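Local coordinates for protein RNA-dependent RNA Polymerase (Bombyx mori cytoplasmic polyhedrosis virus, PDB 6TZ0) that polymerises ribonucleotides on an RNA template, synthesising plus strands in conservative transcription and probably minus strands in genome replication, at residues A[128-133]-A[189-194]. Sequence-based numbering, arbitrary orientation.
Sequences ALDKLM and QDKIIF
With chi1 -168°, Asp130 throws its carboxylate away from its own backbone N and out from the helix toward Lys191. That lysine starts with CG between its own backbone N and C, runs on extended to CD, then bends at chi3 (-68°), which carries the ammonium across to the acid. The approach stops short of a salt bridge: Lys191 NZ is 4.3 Å from OD2 of Asp130, and OD1 of the same carboxylate is about as far. The two opposite charges, both partly exposed, probably attract each other over this distance without a direct ion pair.

A turn further along the helix, the contact becomes apolar. Met133 is extended through SD, and its CG is the part that meets Phe194, 4.4 Å from CE2; the sulfur stands farther back, at 5.0 Å from that same CE2. The carbonyl O of Met133 comes to the ring edge near its plane, also 4.4 Å from CE2. These are loose approaches. The backbones come nearest at Met133 and Ile192, whose CA atoms are 8.4 Å apart.

What ties the two pieces more firmly is the next residue, His134, at the end of helix 121-134: its backbone hydrogen-bonds with Ile192, and its ring meets that of Phe194 nearly at right angles. Met133 also touches Phe107, in a loop. Strand 191-194 pairs antiparallel with 183-186, where Ile192 and Phe194 touch Phe183, so helix 121-134 packs beside a two-stranded hairpin that carries Tyr184 and leads into Asn195, both ATP-binding residues.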
# COMPACT_ATOMS: atom_id res chain seq x y z
N ALA A 128 -18.71 1.18 -21.68
CA ALA A 128 -18.24 0.82 -20.35
C ALA A 128 -19.20 -0.12 -19.65
O ALA A 128 -18.76 -0.99 -18.89
CB ALA A 128 -18.03 2.08 -19.51
N LEU A 129 -20.51 0.01 -19.88
CA LEU A 129 -21.44 -0.94 -19.28
C LEU A 129 -21.36 -2.31 -19.95
O LEU A 129 -21.57 -3.33 -19.28
CB LEU A 129 -22.86 -0.39 -19.33
CG LEU A 129 -23.02 0.82 -18.40
CD1 LEU A 129 -24.36 1.46 -18.58
CD2 LEU A 129 -22.81 0.43 -16.96
N ASP A 130 -21.05 -2.34 -21.25
CA ASP A 130 -20.71 -3.60 -21.91
C ASP A 130 -19.48 -4.23 -21.28
O ASP A 130 -19.45 -5.45 -21.04
CB ASP A 130 -20.48 -3.35 -23.40
CG ASP A 130 -20.40 -4.64 -24.22
OD1 ASP A 130 -20.61 -5.73 -23.69
OD2 ASP A 130 -20.11 -4.55 -25.43
N LYS A 131 -18.45 -3.42 -21.01
CA LYS A 131 -17.26 -3.92 -20.33
C LYS A 131 -17.57 -4.41 -18.92
O LYS A 131 -16.97 -5.38 -18.45
CB LYS A 131 -16.20 -2.81 -20.29
CG LYS A 131 -14.87 -3.23 -19.72
CD LYS A 131 -13.85 -2.10 -19.77
CE LYS A 131 -12.53 -2.55 -19.17
NZ LYS A 131 -11.48 -1.49 -19.22
N LEU A 132 -18.53 -3.77 -18.25
CA LEU A 132 -18.95 -4.19 -16.92
C LEU A 132 -19.61 -5.56 -16.97
O LEU A 132 -19.31 -6.43 -16.15
CB LEU A 132 -19.91 -3.15 -16.34
CG LEU A 132 -20.12 -2.97 -14.83
CD1 LEU A 132 -20.74 -1.62 -14.57
CD2 LEU A 132 -20.97 -4.01 -14.22
N MET A 133 -20.52 -5.75 -17.91
CA MET A 133 -21.28 -7.00 -17.96
C MET A 133 -20.48 -8.15 -18.57
O MET A 133 -20.70 -9.31 -18.22
CB MET A 133 -22.59 -6.75 -18.72
CG MET A 133 -23.51 -7.96 -18.87
SD MET A 133 -25.16 -7.55 -19.44
CE MET A 133 -24.87 -6.97 -21.09
N GLN A 189 -10.35 -13.16 -26.66
CA GLN A 189 -11.05 -11.89 -26.60
C GLN A 189 -11.11 -11.30 -25.20
O GLN A 189 -11.39 -10.11 -25.06
CB GLN A 189 -12.47 -12.04 -27.15
CG GLN A 189 -12.53 -12.44 -28.60
CD GLN A 189 -13.93 -12.65 -29.11
OE1 GLN A 189 -14.90 -12.54 -28.36
NE2 GLN A 189 -14.06 -12.96 -30.39
N ASP A 190 -10.85 -12.13 -24.18
CA ASP A 190 -10.85 -11.76 -22.76
C ASP A 190 -12.20 -11.18 -22.33
O ASP A 190 -12.28 -10.11 -21.71
CB ASP A 190 -9.70 -10.80 -22.42
CG ASP A 190 -8.36 -11.50 -22.39
OD1 ASP A 190 -8.34 -12.70 -22.03
OD2 ASP A 190 -7.34 -10.87 -22.73
N LYS A 191 -13.26 -11.91 -22.66
CA LYS A 191 -14.60 -11.52 -22.25
C LYS A 191 -15.49 -12.76 -22.25
O LYS A 191 -15.12 -13.81 -22.76
CB LYS A 191 -15.17 -10.43 -23.16
CG LYS A 191 -15.41 -10.85 -24.59
CD LYS A 191 -15.83 -9.64 -25.40
CE LYS A 191 -17.20 -9.15 -24.97
NZ LYS A 191 -17.66 -8.01 -25.78
N ILE A 192 -16.66 -12.60 -21.64
CA ILE A 192 -17.65 -13.66 -21.58
C ILE A 192 -18.60 -13.47 -22.76
O ILE A 192 -19.35 -12.49 -22.80
CB ILE A 192 -18.42 -13.64 -20.26
CG1 ILE A 192 -17.47 -13.86 -19.08
CG2 ILE A 192 -19.52 -14.68 -20.26
CD1 ILE A 192 -18.10 -13.55 -17.75
N ILE A 193 -18.58 -14.40 -23.70
CA ILE A 193 -19.49 -14.34 -24.83
C ILE A 193 -20.78 -15.07 -24.46
O ILE A 193 -20.75 -16.22 -24.02
CB ILE A 193 -18.86 -14.96 -26.09
CG1 ILE A 193 -17.66 -14.14 -26.58
CG2 ILE A 193 -19.88 -15.09 -27.20
CD1 ILE A 193 -16.31 -14.65 -26.13
N PHE A 194 -21.91 -14.38 -24.60
CA PHE A 194 -23.22 -14.97 -24.36
C PHE A 194 -23.71 -15.69 -25.61
O PHE A 194 -23.60 -15.16 -26.72
CB PHE A 194 -24.22 -13.90 -23.95
CG PHE A 194 -23.98 -13.33 -22.59
CD1 PHE A 194 -24.53 -13.91 -21.46
CD2 PHE A 194 -23.17 -12.22 -22.43
CE1 PHE A 194 -24.30 -13.38 -20.21
CE2 PHE A 194 -22.93 -11.69 -21.18
CZ PHE A 194 -23.50 -12.27 -20.07